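Local atomic coordinates of carbonic anhydrase (Sordaria macrospora, PDB entry 4O1J), a protein that probably catalyses the reversible hydration of carbon dioxide to hydrogencarbonate, using one bound zinc ion per subunit, as a member of the beta-class carbonic anhydrases. Residues I80-S85 with L165-G170; V84-I89 with I171-N176; Y97-L102 with P178-A183; V108-S113 with H192-D197. All coordinates share one frame; numbering follows the deposited sequence.

Contact 1: I80-S85 with L165-G170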
# COMPACT_ATOMS: atom_id res chain seq x y z
N ILE A 80 -12.54 -2.13 4.79
CA ILE A 80 -13.74 -1.68 4.10
C ILE A 80 -14.16 -2.68 3.02
O ILE A 80 -13.41 -2.95 2.09
CB ILE A 80 -13.53 -0.30 3.47
CG1 ILE A 80 -13.29 0.73 4.58
CG2 ILE A 80 -14.75 0.10 2.64
CD1 ILE A 80 -14.40 0.79 5.62
N ALA A 81 -15.36 -3.24 3.19
CA ALA A 81 -16.00 -4.11 2.21
C ALA A 81 -15.23 -5.42 2.00
O ALA A 81 -15.36 -6.05 0.94
CB ALA A 81 -16.17 -3.39 0.87
N ASN A 82 -14.48 -5.84 3.02
CA ASN A 82 -13.67 -7.07 3.03
C ASN A 82 -12.96 -7.37 1.71
O ASN A 82 -13.08 -8.46 1.16
CB ASN A 82 -14.52 -8.29 3.42
CG ASN A 82 -15.83 -8.40 2.63
OD1 ASN A 82 -16.85 -7.82 3.02
ND2 ASN A 82 -15.80 -9.15 1.54
N ILE A 83 -12.21 -6.39 1.23
CA ILE A 83 -11.56 -6.50 -0.06
C ILE A 83 -10.16 -7.09 0.06
O ILE A 83 -9.34 -6.60 0.83
CB ILE A 83 -11.48 -5.13 -0.75
CG1 ILE A 83 -12.88 -4.70 -1.22
CG2 ILE A 83 -10.50 -5.16 -1.92
CD1 ILE A 83 -12.93 -3.35 -1.90
N VAL A 84 -9.90 -8.14 -0.71
CA VAL A 84 -8.58 -8.74 -0.74
C VAL A 84 -7.87 -8.36 -2.04
O VAL A 84 -8.17 -8.87 -3.11
CB VAL A 84 -8.63 -10.27 -0.63
CG1 VAL A 84 -7.22 -10.85 -0.56
CG2 VAL A 84 -9.46 -10.69 0.58
N SER A 85 -6.90 -7.46 -1.91
CA SER A 85 -6.16 -6.96 -3.05
C SER A 85 -4.79 -7.62 -3.12
O SER A 85 -4.13 -7.81 -2.09
CB SER A 85 -6.03 -5.43 -2.96
OG SER A 85 -5.24 -4.92 -4.02
N LEU A 165 -20.32 -11.18 -5.33
CA LEU A 165 -19.37 -11.26 -6.43
C LEU A 165 -18.02 -10.80 -5.91
O LEU A 165 -16.97 -11.32 -6.33
CB LEU A 165 -19.81 -10.39 -7.61
CG LEU A 165 -21.08 -10.81 -8.36
CD1 LEU A 165 -21.48 -9.72 -9.34
CD2 LEU A 165 -20.88 -12.13 -9.06
N ASN A 166 -18.05 -9.85 -4.99
CA ASN A 166 -16.82 -9.37 -4.36
C ASN A 166 -16.15 -10.47 -3.54
O ASN A 166 -14.92 -10.63 -3.58
CB ASN A 166 -17.12 -8.16 -3.48
CG ASN A 166 -15.88 -7.60 -2.83
OD1 ASN A 166 -14.94 -7.18 -3.52
ND2 ASN A 166 -15.85 -7.58 -1.50
N VAL A 167 -16.95 -11.25 -2.82
CA VAL A 167 -16.40 -12.39 -2.10
C VAL A 167 -15.75 -13.38 -3.06
O VAL A 167 -14.65 -13.88 -2.80
CB VAL A 167 -17.46 -13.14 -1.28
CG1 VAL A 167 -16.87 -14.40 -0.64
CG2 VAL A 167 -18.03 -12.23 -0.22
N GLU A 168 -16.43 -13.66 -4.17
CA GLU A 168 -15.90 -14.61 -5.15
C GLU A 168 -14.54 -14.15 -5.71
O GLU A 168 -13.58 -14.95 -5.84
CB GLU A 168 -16.92 -14.81 -6.27
CG GLU A 168 -18.09 -15.71 -5.86
CD GLU A 168 -19.26 -15.66 -6.84
OE1 GLU A 168 -19.14 -14.99 -7.88
OE2 GLU A 168 -20.30 -16.30 -6.56
N ALA A 169 -14.45 -12.86 -6.02
CA ALA A 169 -13.22 -12.31 -6.58
C ALA A 169 -12.09 -12.39 -5.55
O ALA A 169 -10.94 -12.79 -5.87
CB ALA A 169 -13.43 -10.86 -7.02
N GLY A 170 -12.43 -12.06 -4.30
CA GLY A 170 -11.44 -12.09 -3.24
C GLY A 170 -10.93 -13.50 -3.02
O GLY A 170 -9.74 -13.70 -2.75
O HOH W 1 -18.20 -8.38 -0.21

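Contact 2: V84-I89 with I171-N176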
# COMPACT_ATOMS: atom_id res chain seq x y z
N VAL A 84 -9.90 -8.14 -0.71
CA VAL A 84 -8.58 -8.74 -0.74
C VAL A 84 -7.87 -8.36 -2.04
O VAL A 84 -8.17 -8.87 -3.11
CB VAL A 84 -8.63 -10.27 -0.63
CG1 VAL A 84 -7.22 -10.85 -0.56
CG2 VAL A 84 -9.46 -10.69 0.58
N SER A 85 -6.90 -7.46 -1.91
CA SER A 85 -6.16 -6.96 -3.05
C SER A 85 -4.79 -7.62 -3.12
O SER A 85 -4.13 -7.81 -2.09
CB SER A 85 -6.03 -5.43 -2.96
OG SER A 85 -5.24 -4.92 -4.02
N PRO A 86 -4.37 -8.01 -4.33
CA PRO A 86 -3.10 -8.72 -4.55
C PRO A 86 -1.86 -8.03 -3.96
O PRO A 86 -1.06 -8.72 -3.32
CB PRO A 86 -3.01 -8.77 -6.08
CG PRO A 86 -4.43 -8.83 -6.51
CD PRO A 86 -5.17 -7.93 -5.56
N THR A 87 -1.70 -6.73 -4.15
CA THR A 87 -0.48 -6.06 -3.70
C THR A 87 -0.62 -5.35 -2.37
O THR A 87 0.32 -4.71 -1.91
CB THR A 87 0.04 -5.02 -4.73
OG1 THR A 87 -0.91 -3.96 -4.86
CG2 THR A 87 0.30 -5.66 -6.09
N ASP A 88 -1.80 -5.43 -1.76
CA ASP A 88 -2.00 -4.76 -0.47
C ASP A 88 -1.17 -5.43 0.61
O ASP A 88 -1.39 -6.60 0.94
CB ASP A 88 -3.47 -4.74 -0.08
CG ASP A 88 -3.74 -3.85 1.11
OD1 ASP A 88 -3.89 -4.37 2.23
OD2 ASP A 88 -3.79 -2.62 0.92
N ILE A 89 -0.23 -4.68 1.18
CA ILE A 89 0.73 -5.26 2.10
C ILE A 89 0.11 -5.50 3.48
O ILE A 89 0.49 -6.44 4.19
CB ILE A 89 1.99 -4.35 2.22
CG1 ILE A 89 3.07 -5.03 3.06
CG2 ILE A 89 1.62 -2.99 2.80
CD1 ILE A 89 4.43 -4.41 2.89
N ILE A 171 -11.82 -14.47 -3.15
CA ILE A 171 -11.43 -15.87 -3.05
C ILE A 171 -10.42 -16.20 -4.14
O ILE A 171 -9.38 -16.79 -3.85
CB ILE A 171 -12.64 -16.82 -3.15
CG1 ILE A 171 -13.49 -16.75 -1.88
CG2 ILE A 171 -12.17 -18.25 -3.35
CD1 ILE A 171 -12.79 -17.28 -0.65
N LYS A 172 -10.70 -15.79 -5.38
CA LYS A 172 -9.74 -16.04 -6.47
C LYS A 172 -8.34 -15.49 -6.15
O LYS A 172 -7.32 -16.19 -6.32
CB LYS A 172 -10.25 -15.44 -7.78
CG LYS A 172 -11.50 -16.14 -8.32
CD LYS A 172 -12.05 -15.44 -9.54
CE LYS A 172 -13.41 -15.99 -9.92
NZ LYS A 172 -14.03 -15.24 -11.05
N VAL A 173 -8.31 -14.26 -5.63
CA VAL A 173 -7.05 -13.64 -5.24
C VAL A 173 -6.33 -14.44 -4.13
O VAL A 173 -5.12 -14.69 -4.23
CB VAL A 173 -7.25 -12.19 -4.75
CG1 VAL A 173 -5.94 -11.61 -4.23
CG2 VAL A 173 -7.81 -11.33 -5.87
N LEU A 174 -7.08 -14.84 -3.10
CA LEU A 174 -6.53 -15.67 -2.02
C LEU A 174 -5.96 -17.00 -2.54
O LEU A 174 -4.94 -17.50 -2.04
CB LEU A 174 -7.62 -15.96 -0.98
CG LEU A 174 -8.15 -14.80 -0.13
CD1 LEU A 174 -9.32 -15.23 0.73
CD2 LEU A 174 -7.04 -14.25 0.74
N MET A 175 -6.64 -17.57 -3.53
CA MET A 175 -6.25 -18.84 -4.10
C MET A 175 -5.04 -18.68 -5.00
O MET A 175 -4.38 -19.66 -5.35
CB MET A 175 -7.41 -19.46 -4.89
CG MET A 175 -8.66 -19.76 -4.06
SD MET A 175 -8.53 -21.23 -3.04
CE MET A 175 -8.75 -22.52 -4.26
N ASN A 176 -4.74 -17.44 -5.38
CA ASN A 176 -3.51 -17.20 -6.14
C ASN A 176 -2.35 -16.70 -5.29
O ASN A 176 -1.21 -16.58 -5.75
CB ASN A 176 -3.79 -16.23 -7.28
CG ASN A 176 -4.64 -16.84 -8.37
OD1 ASN A 176 -4.63 -18.06 -8.56
ND2 ASN A 176 -5.43 -16.01 -9.05

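Contact 3: Y97-L102 with P178-A183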
# COMPACT_ATOMS: atom_id res chain seq x y z
N TYR A 97 1.19 -14.11 8.40
CA TYR A 97 1.37 -14.46 9.81
C TYR A 97 0.42 -15.59 10.21
O TYR A 97 0.80 -16.50 10.95
CB TYR A 97 1.14 -13.24 10.70
CG TYR A 97 1.72 -13.42 12.09
CD1 TYR A 97 3.05 -13.09 12.34
CD2 TYR A 97 0.96 -13.92 13.14
CE1 TYR A 97 3.60 -13.25 13.60
CE2 TYR A 97 1.51 -14.09 14.40
CZ TYR A 97 2.83 -13.75 14.63
OH TYR A 97 3.39 -13.91 15.87
N ALA A 98 -0.80 -15.54 9.69
CA ALA A 98 -1.82 -16.53 10.02
C ALA A 98 -1.48 -17.91 9.45
O ALA A 98 -1.65 -18.93 10.12
CB ALA A 98 -3.18 -16.07 9.53
N VAL A 99 -0.99 -17.93 8.22
CA VAL A 99 -0.79 -19.19 7.51
C VAL A 99 0.58 -19.80 7.79
O VAL A 99 0.69 -21.01 7.99
CB VAL A 99 -0.96 -19.00 5.98
CG1 VAL A 99 -0.57 -20.26 5.23
CG2 VAL A 99 -2.40 -18.61 5.64
N ALA A 100 1.62 -18.97 7.84
CA ALA A 100 2.98 -19.50 7.98
C ALA A 100 3.48 -19.58 9.44
O ALA A 100 4.43 -20.31 9.73
CB ALA A 100 3.94 -18.67 7.14
N HIS A 101 2.85 -18.85 10.35
CA HIS A 101 3.34 -18.81 11.72
C HIS A 101 2.40 -19.48 12.71
O HIS A 101 2.83 -20.27 13.55
CB HIS A 101 3.60 -17.37 12.16
CG HIS A 101 4.77 -16.73 11.48
ND1 HIS A 101 4.75 -16.39 10.14
CD2 HIS A 101 6.00 -16.41 11.93
CE1 HIS A 101 5.92 -15.87 9.81
NE2 HIS A 101 6.70 -15.87 10.88
N LEU A 102 1.11 -19.18 12.58
CA LEU A 102 0.10 -19.75 13.46
C LEU A 102 -0.45 -21.08 12.92
O LEU A 102 -1.05 -21.87 13.65
CB LEU A 102 -1.03 -18.75 13.66
CG LEU A 102 -0.62 -17.51 14.45
CD1 LEU A 102 -1.80 -16.56 14.62
CD2 LEU A 102 -0.05 -17.90 15.80
N PRO A 178 0.67 -16.98 -2.92
CA PRO A 178 1.69 -18.04 -2.85
C PRO A 178 1.71 -18.81 -1.52
O PRO A 178 1.87 -20.04 -1.52
CB PRO A 178 3.01 -17.29 -3.04
CG PRO A 178 2.64 -15.95 -3.55
CD PRO A 178 1.29 -15.64 -3.01
N THR A 179 1.57 -18.10 -0.40
CA THR A 179 1.62 -18.74 0.91
C THR A 179 0.42 -19.66 1.10
O THR A 179 0.53 -20.77 1.64
CB THR A 179 1.63 -17.70 2.03
OG1 THR A 179 2.66 -16.73 1.79
CG2 THR A 179 1.87 -18.38 3.38
N ILE A 180 -0.72 -19.19 0.61
CA ILE A 180 -1.97 -19.91 0.74
C ILE A 180 -1.90 -21.13 -0.15
O ILE A 180 -2.27 -22.23 0.25
CB ILE A 180 -3.18 -19.03 0.36
CG1 ILE A 180 -3.43 -18.00 1.47
CG2 ILE A 180 -4.42 -19.87 0.13
CD1 ILE A 180 -4.52 -17.01 1.15
N ARG A 181 -1.36 -20.94 -1.35
CA ARG A 181 -1.27 -21.98 -2.35
C ARG A 181 -0.33 -23.11 -1.93
O ARG A 181 -0.63 -24.31 -2.09
CB ARG A 181 -0.81 -21.34 -3.67
CG ARG A 181 -0.78 -22.24 -4.87
CD ARG A 181 -0.34 -21.45 -6.10
NE ARG A 181 -1.43 -20.69 -6.71
CZ ARG A 181 -2.01 -21.02 -7.86
NH1 ARG A 181 -1.61 -22.10 -8.53
NH2 ARG A 181 -2.99 -20.27 -8.36
N GLU A 182 0.80 -22.73 -1.34
CA GLU A 182 1.73 -23.71 -0.81
C GLU A 182 1.10 -24.47 0.34
O GLU A 182 1.12 -25.70 0.36
CB GLU A 182 3.02 -23.04 -0.35
CG GLU A 182 3.88 -22.51 -1.48
CD GLU A 182 5.08 -21.73 -0.98
OE1 GLU A 182 5.81 -21.14 -1.81
OE2 GLU A 182 5.31 -21.73 0.25
N ALA A 183 0.47 -23.74 1.26
CA ALA A 183 -0.12 -24.35 2.44
C ALA A 183 -1.25 -25.30 2.05
O ALA A 183 -1.50 -26.30 2.74
CB ALA A 183 -0.62 -23.29 3.39

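Contact 4: V108-S113 with H192-D197. With ZN (zinc ion), chain C.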
# COMPACT_ATOMS: atom_id res chain seq x y z
N VAL A 108 -11.45 -17.86 5.99
CA VAL A 108 -12.84 -17.51 5.73
C VAL A 108 -12.98 -16.09 5.22
O VAL A 108 -12.79 -15.13 5.97
CB VAL A 108 -13.70 -17.66 7.01
CG1 VAL A 108 -15.15 -17.34 6.70
CG2 VAL A 108 -13.57 -19.05 7.59
N LEU A 109 -13.29 -15.95 3.94
CA LEU A 109 -13.56 -14.62 3.41
C LEU A 109 -15.06 -14.39 3.51
O LEU A 109 -15.85 -15.05 2.83
CB LEU A 109 -13.08 -14.48 1.96
CG LEU A 109 -13.38 -13.10 1.36
CD1 LEU A 109 -12.72 -12.00 2.18
CD2 LEU A 109 -12.94 -13.05 -0.08
N CYS A 110 -15.44 -13.45 4.37
CA CYS A 110 -16.85 -13.25 4.64
C CYS A 110 -17.36 -11.93 4.12
O CYS A 110 -16.96 -10.87 4.60
CB CYS A 110 -17.12 -13.34 6.14
SG CYS A 110 -18.86 -13.11 6.57
N GLY A 111 -18.30 -11.99 3.18
CA GLY A 111 -19.00 -10.80 2.75
C GLY A 111 -20.33 -10.74 3.46
O GLY A 111 -20.71 -11.71 4.09
N HIS A 112 -21.02 -9.60 3.38
CA HIS A 112 -22.30 -9.46 4.06
C HIS A 112 -23.27 -8.53 3.34
O HIS A 112 -22.89 -7.78 2.44
CB HIS A 112 -22.09 -8.93 5.48
CG HIS A 112 -21.74 -7.48 5.53
ND1 HIS A 112 -22.70 -6.49 5.66
CD2 HIS A 112 -20.55 -6.84 5.49
CE1 HIS A 112 -22.12 -5.31 5.69
NE2 HIS A 112 -20.81 -5.49 5.59
N SER A 113 -24.53 -8.59 3.76
CA SER A 113 -25.60 -7.76 3.23
C SER A 113 -25.56 -6.35 3.81
O SER A 113 -25.05 -6.13 4.91
CB SER A 113 -26.95 -8.42 3.50
OG SER A 113 -27.09 -8.77 4.87
N HIS A 192 -12.58 -20.77 2.26
CA HIS A 192 -14.03 -20.75 2.14
C HIS A 192 -14.54 -19.33 1.88
O HIS A 192 -14.11 -18.37 2.53
CB HIS A 192 -14.68 -21.32 3.40
CG HIS A 192 -13.95 -22.50 3.97
ND1 HIS A 192 -14.15 -23.79 3.52
CD2 HIS A 192 -12.99 -22.58 4.93
CE1 HIS A 192 -13.37 -24.61 4.19
NE2 HIS A 192 -12.65 -23.90 5.05
N GLY A 193 -15.46 -19.21 0.93
CA GLY A 193 -16.14 -17.96 0.70
C GLY A 193 -17.52 -18.02 1.33
O GLY A 193 -18.31 -18.91 1.01
N VAL A 194 -17.79 -17.13 2.27
CA VAL A 194 -19.09 -17.15 2.93
C VAL A 194 -19.80 -15.79 2.88
O VAL A 194 -19.21 -14.75 2.56
CB VAL A 194 -18.98 -17.59 4.41
CG1 VAL A 194 -18.30 -18.95 4.52
CG2 VAL A 194 -18.25 -16.55 5.22
N PHE A 195 -21.07 -15.83 3.25
CA PHE A 195 -21.90 -14.65 3.23
C PHE A 195 -22.78 -14.58 4.48
O PHE A 195 -23.57 -15.48 4.78
CB PHE A 195 -22.76 -14.62 1.97
CG PHE A 195 -23.32 -13.26 1.66
CD1 PHE A 195 -22.51 -12.28 1.11
CD2 PHE A 195 -24.64 -12.96 1.94
CE1 PHE A 195 -23.01 -11.03 0.84
CE2 PHE A 195 -25.14 -11.72 1.67
CZ PHE A 195 -24.33 -10.75 1.12
N PHE A 196 -22.62 -13.48 5.21
CA PHE A 196 -23.36 -13.20 6.42
C PHE A 196 -24.56 -12.33 6.09
O PHE A 196 -24.40 -11.16 5.73
CB PHE A 196 -22.46 -12.51 7.44
CG PHE A 196 -23.17 -12.01 8.66
CD1 PHE A 196 -23.81 -12.90 9.52
CD2 PHE A 196 -23.20 -10.65 8.96
CE1 PHE A 196 -24.46 -12.45 10.66
CE2 PHE A 196 -23.84 -10.20 10.09
CZ PHE A 196 -24.48 -11.09 10.94
N ASP A 197 -25.75 -12.90 6.22
CA ASP A 197 -26.96 -12.16 5.93
C ASP A 197 -27.51 -11.58 7.23
O ASP A 197 -28.04 -12.30 8.07
CB ASP A 197 -27.97 -13.06 5.25
CG ASP A 197 -28.78 -12.33 4.21
OD1 ASP A 197 -29.75 -11.65 4.61
OD2 ASP A 197 -28.43 -12.42 3.01
ZN ZN C . -19.56 -3.86 4.60

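Contact 1: I80-S85 with L165-G170
Buried packing of a loop against a helix, with a polar patch at its centre, joins Ala81, Asn82, Ile83 and Val84 to Asn166, Val167 and Gly170; the loop follows strand 74-79, and the helix spans 155-176. Asn166 has the largest share of the buried surface. Its amide stands clear of the helix with CG opposite the backbone N (chi1 -178°), which brings ND2 to 2.9 Å from Ala81 O. ND2 of Asn166 also lies 3.4 Å from Asn82 ND2, a pair of donors that cannot bond directly. A water settles this by accepting from both, at 3.1 Å from Asn82 ND2 and 2.8 Å from Asn166 ND2. The two side chains run past one another in opposite senses, their amide planes turned 51° apart. OD1 of Asn166 rests 4.0 Å from Ile83 CG1, whose side chain crosses the amide nearly at a right angle. If a leucine replaced Asn166, the bridging water would probably be left with one donor fewer and Ala81 O would face an apolar branch. Further along the helix, Gly170 lets the backbone come close, and its O lies 4.2 Å from Val84 CB. Around this patch, helix 136-144 packs on Ala81, Ile83 and Asn166 through Leu138 and Pro137, while strand 51-56 meets Asn82 with the zinc ligand Cys56 and Val84 with Ile54.

Contact 2: V84-I89 with I171-N176
Val84 and Val173 both place CG1 opposite their own backbone N (chi1 -175° and 175°), so that these two methyls meet at 4.0 Å, Val84 CG1 to Val173 CG1, as the side chains pass in opposite directions. Leu174 sends CG back beside its N (chi1 -68°), and its CD2 reaches Val84 CG1 at 3.6 Å, coming in roughly at a right angle. One methyl of Val84 is thus held by two successive residues of the helix. Val173 also presents its whole branch point to the loop backbone: CG1 and CG2 each stand 3.7 Å from Val84 O. The proline ring adds a further apolar surface, with Pro86 CG 3.9 Å from Val173 CG1 and the two side chains set crosswise. The loop belongs to the beta-alpha-beta crossover in which strand 74-79 leads through helix 89-100 to strand 106-112 of the central sheet; Asp88 is the N-cap of that helix, its OD1 accepting from Thr91 N. Helix 155-176 packs on this sheet, where Ile54 and Leu109 touch both Val84 and Leu174. Ser85, turned from the helix, bonds through OG to Thr87 OG1 of the third subunit of the tetramer, and Pro86 packs on Leu136 of that same subunit.

Contact 3: Y97-L102 with P178-A183
Tyr97 O is gripped by two backbone donors, His101 N and Leu102 N, each 3.2 Å away, and this closes the last turn of helix 89-100 around Val99 and Ala100, the residues that meet helix 178-187. Across the contact everything is apolar. Val99 swings CG1 to the side opposite its backbone N (chi1 173°), and this methyl fits between two residues one helical turn apart: Val99 CG1 lies 3.6 Å from Thr179 CG2 and 3.5 Å from Ala183 CB. Its other methyl, Val99 CG2, approaches Ile180 CG1 at 4.3 Å. Thr179 turns its methyl rather than its hydroxyl to the neighbour: with OG1 beside the backbone N (chi1 -51°), CG2 takes the position opposite that N and faces Val99; the same methyl is 4.3 Å from Ala100 CB. Helix 89-100 is the helical link between strands 74-79 and 106-112, and helix 178-187 leads into strand 190-197, so the contact ties together two connecting helices of the alpha/beta fold. Beneath them both Val99 and Ile180 rest on Ile107 of strand 106-112, and Leu189 packs on Val99 and Ala183. Helix 178-187 also meets the tetramer: Glu182 OE1 forms a salt bridge with Arg126 NH2 of the third subunit, and Thr179 OG1 makes a weak hydrogen bond to NH1 of that arginine. Tyr97, in turn, packs on Gly116 of the second subunit.

Contact 4: V108-S113 with H192-D197
The Phe195 ring spreads along the neighbouring strand: His112 CA lies over one face, 3.6 Å above the plane and toward the rim, while Asp197 OD2 is at the edge, in plane. The Phe196 ring, on the opposite face of the sheet, meets His112 CB edge-on, with CD2 4.0 Å from that atom. Phe195 reaches over Gly111 and His112 because CG is opposite its N (chi1 -162°), and glycine puts no side chain in its way. An alanine in place of Phe195 would probably open a gap between the His112 backbone and Ile160 of helix 155-176, leaving the zinc-binding strand end less firmly packed. Five hydrogen bonds join the parallel strands, running from Leu109 N to His192 O at 2.9 Å through to Ser113 N to Phe196 O at 3.2 Å. On the face of Cys110, Val194 CG2 touches both Val108 CG1 and Cys110 CB at 3.5 Å. His192 stacks on Phe18 of the second subunit. The ladder thus carries His112 to the end of the strand, where NE2 binds zinc at 2.3 Å together with Cys56 and Cys115, the two-cysteine, one-histidine set of beta-class carbonic anhydrases.

Contacts 1 and 2 are successive steps of one loop along helix 155-176, sharing Val84 and Ser85, with centres 9 Å apart. Contact 4 supplies the sheet beneath that helix: Val167 and Gly170 of contact 1 and Ile171 of contact 2 all rest on Leu109, and Asn82 CG lies 3.4 Å from Cys110 O. Contact 4 supplies one zinc ligand, His112, and contact 1 flanks the metal, its Asn82 side chain about 5 Å away, whereas the Val84 side chain is about 13 Å away. Contact 3, centred 17 Å from the chain's centre, lies far from the metal but adjoins contact 2, where Leu174 O meets Ile180 CG2.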